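Long-range contacts in KLLA0B12012p (Kluyveromyces lactis, PDB 6Y3P), which is Pby1, a direct partner of the mRNA decapping enzyme Dcp2, here as its C-terminal ATP-grasp domain, which probably binds ATP: residues L201-L206 with L334-Y339; H211-H216 with A237-N242. One frame throughout, in Å; residues are numbered along the deposited sequence. Where two conformers were deposited one is given.

Interaction 1: L201-L206 with L334-Y339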
loop_
_atom_site.group_PDB
_atom_site.type_symbol
_atom_site.label_atom_id
_atom_site.label_comp_id
_atom_site.label_asym_id
_atom_site.label_seq_id
_atom_site.Cartn_x
_atom_site.Cartn_y
_atom_site.Cartn_z
ATOM N N LEU A 201 -10.459 -5.045 11.944
ATOM C CA LEU A 201 -11.450 -3.974 11.911
ATOM C C LEU A 201 -12.886 -4.597 11.936
ATOM O O LEU A 201 -13.428 -5.015 10.904
ATOM C CB LEU A 201 -11.199 -3.114 10.664
ATOM C CG LEU A 201 -11.975 -1.808 10.599
ATOM C CD1 LEU A 201 -11.088 -0.670 10.934
ATOM C CD2 LEU A 201 -12.554 -1.609 9.224
ATOM N N HIS A 202 -13.465 -4.693 13.147
ATOM C CA HIS A 202 -14.787 -5.299 13.406
ATOM C C HIS A 202 -15.921 -4.393 12.936
ATOM O O HIS A 202 -17.033 -4.842 12.666
ATOM C CB HIS A 202 -14.933 -5.602 14.917
ATOM C CG HIS A 202 -15.270 -4.401 15.763
ATOM N ND1 HIS A 202 -14.317 -3.438 16.069
ATOM C CD2 HIS A 202 -16.458 -4.024 16.298
ATOM C CE1 HIS A 202 -14.951 -2.516 16.789
ATOM N NE2 HIS A 202 -16.243 -2.820 16.943
ATOM N N ASN A 203 -15.568 -3.124 12.801
ATOM C CA ASN A 203 -16.278 -1.881 12.555
ATOM C C ASN A 203 -16.212 -1.407 11.049
ATOM O O ASN A 203 -16.010 -0.219 10.870
ATOM C CB ASN A 203 -15.422 -0.878 13.402
ATOM C CG ASN A 203 -16.136 0.282 13.995
ATOM O OD1 ASN A 203 -17.324 0.229 14.324
ATOM N ND2 ASN A 203 -15.385 1.331 14.238
ATOM N N PRO A 204 -16.287 -2.187 9.950
ATOM C CA PRO A 204 -16.128 -1.552 8.626
ATOM C C PRO A 204 -17.260 -0.603 8.233
ATOM O O PRO A 204 -18.378 -0.833 8.635
ATOM C CB PRO A 204 -16.028 -2.758 7.670
ATOM C CG PRO A 204 -16.848 -3.767 8.301
ATOM C CD PRO A 204 -16.546 -3.629 9.788
ATOM N N LEU A 205 -16.961 0.461 7.485
ATOM C CA LEU A 205 -17.953 1.417 6.991
ATOM C C LEU A 205 -18.797 0.687 5.942
ATOM O O LEU A 205 -18.262 0.129 4.971
ATOM C CB LEU A 205 -17.263 2.652 6.369
ATOM C CG LEU A 205 -18.146 3.719 5.716
ATOM C CD1 LEU A 205 -19.193 4.266 6.684
ATOM C CD2 LEU A 205 -17.288 4.846 5.141
ATOM N N LEU A 206 -20.101 0.626 6.212
ATOM C CA LEU A 206 -21.111 -0.052 5.389
ATOM C C LEU A 206 -22.051 0.970 4.811
ATOM O O LEU A 206 -22.686 1.707 5.565
ATOM C CB LEU A 206 -21.861 -1.129 6.200
ATOM C CG LEU A 206 -20.923 -2.187 6.808
ATOM C CD1 LEU A 206 -21.670 -3.079 7.807
ATOM C CD2 LEU A 206 -20.166 -2.972 5.714
ATOM N N LEU A 334 -8.154 0.603 5.017
ATOM C CA LEU A 334 -9.470 0.149 5.467
ATOM C C LEU A 334 -10.153 1.385 6.104
ATOM O O LEU A 334 -9.480 2.279 6.621
ATOM C CB LEU A 334 -9.302 -0.952 6.518
ATOM C CG LEU A 334 -9.306 -2.417 6.028
ATOM C CD1 LEU A 334 -8.217 -2.697 5.026
ATOM C CD2 LEU A 334 -9.142 -3.381 7.189
ATOM N N VAL A 335 -11.468 1.472 5.975
ATOM C CA VAL A 335 -12.271 2.547 6.525
ATOM C C VAL A 335 -13.243 1.922 7.507
ATOM O O VAL A 335 -13.936 0.956 7.150
ATOM C CB VAL A 335 -13.039 3.374 5.452
ATOM C CG1 VAL A 335 -13.573 4.676 6.055
ATOM C CG2 VAL A 335 -12.166 3.661 4.226
ATOM N N ASP A 336 -13.322 2.497 8.720
ATOM C CA ASP A 336 -14.259 2.046 9.751
ATOM C C ASP A 336 -15.552 2.858 9.712
ATOM O O ASP A 336 -15.626 3.866 9.006
ATOM C CB ASP A 336 -13.623 1.974 11.175
ATOM C CG ASP A 336 -13.305 3.256 11.937
ATOM O OD1 ASP A 336 -13.925 4.311 11.633
ATOM O OD2 ASP A 336 -12.506 3.184 12.916
ATOM N N SER A 337 -16.561 2.442 10.500
ATOM C CA SER A 337 -17.870 3.098 10.535
ATOM C C SER A 337 -17.842 4.536 11.106
ATOM O O SER A 337 -18.851 5.234 11.013
ATOM C CB SER A 337 -18.891 2.224 11.249
ATOM O OG SER A 337 -18.434 1.989 12.566
ATOM N N ASP A 338 -16.669 4.996 11.614
ATOM C CA ASP A 338 -16.468 6.362 12.131
ATOM C C ASP A 338 -15.635 7.183 11.181
ATOM O O ASP A 338 -15.139 8.230 11.579
ATOM C CB ASP A 338 -15.843 6.364 13.539
ATOM C CG ASP A 338 -16.655 5.582 14.545
ATOM O OD1 ASP A 338 -17.893 5.774 14.584
ATOM O OD2 ASP A 338 -16.060 4.751 15.269
ATOM N N TYR A 339 -15.512 6.717 9.904
ATOM C CA TYR A 339 -14.774 7.347 8.805
ATOM C C TYR A 339 -13.282 7.512 9.132
ATOM O O TYR A 339 -12.639 8.426 8.636
ATOM C CB TYR A 339 -15.437 8.670 8.338
ATOM C CG TYR A 339 -16.926 8.536 8.085
ATOM C CD1 TYR A 339 -17.849 8.768 9.101
ATOM C CD2 TYR A 339 -17.412 8.189 6.824
ATOM C CE1 TYR A 339 -19.215 8.635 8.882
ATOM C CE2 TYR A 339 -18.779 8.036 6.595
ATOM C CZ TYR A 339 -19.675 8.268 7.628
ATOM O OH TYR A 339 -21.024 8.165 7.426
#
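Asn203 faces Ser337 and Asp336 with both its backbone and its side chain. Its OD1 takes the hydroxyl of Ser337, Ser337 OG to Asn203 OD1 2.7 Å. The donor sits well above the amide's carbonyl plane, 64° out of it. Ser337 OG lies between its own backbone N and carbonyl carbon (chi1 59°), which turns it to the amide. The backbone of the same residues closes the pair: Ser337 N gives a bent bond to Asn203 O at 2.7 Å. Two bonds therefore tie Asn203 to Ser337. The amide also crosses the Asp336 side chain at a slant, Asn203 ND2 lying 3.6 Å from Asp336 CB, with amide and carboxylate planes 62° apart.

The contact joins the loop that follows strand 194-200 to the end of strand 326-335, where a type I turn from Asp336 to Tyr339 leads into strand 341-347. Pro204 and Asp336 form a single beta bridge. Beside it Leu205 N gives a nearly straight bond to Val335 O, 3.1 Å long. Asp336 OD1 accepts from Asp338 N, an Asx turn, and also from Gln340 N. These bonds hold the carboxylate against the turn.

Leu205 extends its two methyls past Val335 to Tyr339. Leu205 CD2 reaches Val335 CG1 at 3.8 Å. It meets the Tyr339 ring obliquely, Leu205 CD2 lying 3.7 Å from Tyr339 CD2. Helix 290-313 packs against Val335 and Tyr339 through Ile296. Leu201 crosses Asp336 at about a right angle, with Leu201 CD1 3.7 Å from Asp336 CB.

Interaction 2: H211-H216 with A237-N242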
loop_
_atom_site.group_PDB
_atom_site.type_symbol
_atom_site.label_atom_id
_atom_site.label_comp_id
_atom_site.label_asym_id
_atom_site.label_seq_id
_atom_site.Cartn_x
_atom_site.Cartn_y
_atom_site.Cartn_z
ATOM N N HIS A 211 -24.972 -2.031 -0.981
ATOM C CA HIS A 211 -25.747 -3.122 -0.391
ATOM C C HIS A 211 -24.984 -3.848 0.746
ATOM O O HIS A 211 -24.920 -5.077 0.759
ATOM C CB HIS A 211 -26.267 -4.093 -1.458
ATOM C CG HIS A 211 -27.091 -3.430 -2.515
ATOM N ND1 HIS A 211 -26.502 -2.698 -3.538
ATOM C CD2 HIS A 211 -28.429 -3.402 -2.678
ATOM C CE1 HIS A 211 -27.498 -2.260 -4.285
ATOM N NE2 HIS A 211 -28.676 -2.652 -3.802
ATOM N N GLY A 212 -24.394 -3.058 1.652
ATOM C CA GLY A 212 -23.690 -3.511 2.852
ATOM C C GLY A 212 -22.416 -4.306 2.671
ATOM O O GLY A 212 -22.013 -5.062 3.561
ATOM N N ARG A 213 -21.793 -4.152 1.515
ATOM C CA ARG A 213 -20.538 -4.789 1.156
ATOM C C ARG A 213 -19.439 -3.827 1.614
ATOM O O ARG A 213 -19.545 -2.613 1.383
ATOM C CB ARG A 213 -20.481 -4.999 -0.368
ATOM C CG ARG A 213 -21.476 -6.051 -0.891
ATOM C CD ARG A 213 -21.784 -5.856 -2.367
ATOM N NE ARG A 213 -20.651 -6.204 -3.222
ATOM C CZ ARG A 213 -20.093 -5.401 -4.126
ATOM N NH1 ARG A 213 -20.560 -4.172 -4.313
ATOM N NH2 ARG A 213 -19.063 -5.822 -4.849
ATOM N N LYS A 214 -18.428 -4.352 2.322
ATOM C CA LYS A 214 -17.324 -3.535 2.830
ATOM C C LYS A 214 -16.340 -3.204 1.709
ATOM O O LYS A 214 -16.357 -3.844 0.658
ATOM C CB LYS A 214 -16.611 -4.224 4.018
ATOM C CG LYS A 214 -15.720 -5.390 3.632
ATOM C CD LYS A 214 -14.631 -5.658 4.674
ATOM C CE LYS A 214 -13.993 -7.033 4.526
ATOM N NZ LYS A 214 -13.284 -7.212 3.220
ATOM N N PHE A 215 -15.461 -2.221 1.940
ATOM C CA PHE A 215 -14.479 -1.859 0.922
ATOM C C PHE A 215 -13.189 -1.411 1.516
ATOM O O PHE A 215 -13.119 -1.011 2.690
ATOM C CB PHE A 215 -15.039 -0.746 -0.009
ATOM C CG PHE A 215 -15.173 0.635 0.614
ATOM C CD1 PHE A 215 -16.285 0.966 1.386
ATOM C CD2 PHE A 215 -14.196 1.608 0.412
ATOM C CE1 PHE A 215 -16.389 2.228 1.983
ATOM C CE2 PHE A 215 -14.310 2.867 0.988
ATOM C CZ PHE A 215 -15.401 3.173 1.773
ATOM N N HIS A 216 -12.161 -1.478 0.686
ATOM C CA HIS A 216 -10.894 -0.891 1.049
ATOM C C HIS A 216 -10.581 0.165 -0.003
ATOM O O HIS A 216 -11.211 0.196 -1.080
ATOM C CB HIS A 216 -9.766 -1.907 1.327
ATOM C CG HIS A 216 -9.362 -2.767 0.173
ATOM N ND1 HIS A 216 -8.175 -2.546 -0.507
ATOM C CD2 HIS A 216 -9.962 -3.866 -0.339
ATOM C CE1 HIS A 216 -8.093 -3.514 -1.406
ATOM N NE2 HIS A 216 -9.160 -4.315 -1.365
ATOM N N ALA A 237 -12.244 2.607 -4.546
ATOM C CA ALA A 237 -12.926 1.834 -3.527
ATOM C C ALA A 237 -13.196 0.476 -4.195
ATOM O O ALA A 237 -13.853 0.416 -5.232
ATOM C CB ALA A 237 -14.229 2.509 -3.105
ATOM N N LEU A 238 -12.607 -0.582 -3.627
ATOM C CA LEU A 238 -12.692 -1.951 -4.102
ATOM C C LEU A 238 -13.559 -2.669 -3.100
ATOM O O LEU A 238 -13.177 -2.820 -1.947
ATOM C CB LEU A 238 -11.274 -2.592 -4.197
ATOM C CG LEU A 238 -10.154 -1.647 -4.722
ATOM C CD1 LEU A 238 -8.860 -1.893 -4.040
ATOM C CD2 LEU A 238 -9.966 -1.760 -6.174
ATOM N N PHE A 239 -14.769 -3.034 -3.528
ATOM C CA PHE A 239 -15.780 -3.681 -2.693
ATOM C C PHE A 239 -15.669 -5.196 -2.669
ATOM O O PHE A 239 -15.307 -5.819 -3.676
ATOM C CB PHE A 239 -17.176 -3.269 -3.152
ATOM C CG PHE A 239 -17.478 -1.823 -2.860
ATOM C CD1 PHE A 239 -17.161 -0.827 -3.781
ATOM C CD2 PHE A 239 -18.101 -1.451 -1.672
ATOM C CE1 PHE A 239 -17.451 0.515 -3.512
ATOM C CE2 PHE A 239 -18.360 -0.107 -1.391
ATOM C CZ PHE A 239 -18.035 0.864 -2.315
ATOM N N ALA A 240 -15.998 -5.779 -1.507
ATOM C CA ALA A 240 -16.009 -7.223 -1.283
ATOM C C ALA A 240 -17.223 -7.830 -2.046
ATOM O O ALA A 240 -18.190 -7.103 -2.295
ATOM C CB ALA A 240 -16.097 -7.511 0.216
ATOM N N PRO A 241 -17.190 -9.106 -2.500
ATOM C CA PRO A 241 -18.333 -9.632 -3.284
ATOM C C PRO A 241 -19.652 -9.798 -2.516
ATOM O O PRO A 241 -20.739 -9.533 -3.054
ATOM C CB PRO A 241 -17.813 -10.979 -3.806
ATOM C CG PRO A 241 -16.777 -11.400 -2.824
ATOM C CD PRO A 241 -16.120 -10.123 -2.356
ATOM N N ASN A 242 -19.549 -10.211 -1.254
ATOM C CA ASN A 242 -20.687 -10.501 -0.405
ATOM C C ASN A 242 -20.957 -9.442 0.665
ATOM O O ASN A 242 -20.073 -8.654 1.001
ATOM C CB ASN A 242 -20.495 -11.898 0.202
ATOM C CG ASN A 242 -20.211 -12.964 -0.850
ATOM O OD1 ASN A 242 -19.108 -13.543 -0.906
ATOM N ND2 ASN A 242 -21.166 -13.173 -1.771
HETATM O O HOH W 1 -18.604 -7.303 2.808
HETATM O O HOH W 2 -12.829 -5.171 0.419
#
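Arg213 lays its guanidinium over Phe239 CB, which is 3.6 Å from Arg213 NH2. The guanidinium and ring planes are 26° apart. At its edge Arg213 NE makes a weak bond to Pro241 O, 3.3 Å long. The arginine chain bends at chi3 (71°), which turns the guanidinium back to Phe239 and the carbonyls of Ala240 and Pro241.

Backbone bonds join strands 215-224 and 228-239 as an antiparallel hairpin. His216 and Leu238 are a hydrogen-bonded pair, His216 N to Leu238 O and Leu238 N to His216 O. Ala240 N gives to Lys214 O at 2.9 Å. Phe215 and Phe239 form the non-hydrogen-bonded pair between them. A water bridges Lys214 N and Asn242 O where the strands part.

Aromatic contacts differ on the two faces. Phe215 and Phe239 point the same way, side by side, with centroids 5.1 Å apart and planes at 42°. Phe215 CB sits over the Phe239 ring in a CH-pi contact, 3.8 Å from the centroid. Ala237 CB touches Phe215 CD2 at 3.6 Å. On the other face Leu238 CB lies over the His216 ring, but His216 has two conformers and this contact, which holds for one, is less certain.

Apolar rings thus pack on the buried face, while the positive guanidinium lies near the carbonyl oxygens of Ala240 and Pro241, which probably offset its charge.

The two contacts reach the same antiparallel sheet, in which strands 215-224 and 326-335 are neighbours. Interaction 2 is nested inside the chain loop that interaction 1 closes. Interaction 1 is buried at Pro204, Leu205, Val335 and Asp336. Interaction 2 has a buried side of Phe215, Ala237 and Phe239, and an exposed end at Lys214, Pro241 and Asn242. Both use backbone bonds, as a regular strand pair in interaction 2 and round a single bridge in interaction 1. Interaction 1 adds an amide-hydroxyl bond; interaction 2 adds rings and one arginine. They touch between buried Val335 and Phe215, and where exposed Leu206 meets Gly212, Leu206 CD2 to Gly212 O 3.5 Å.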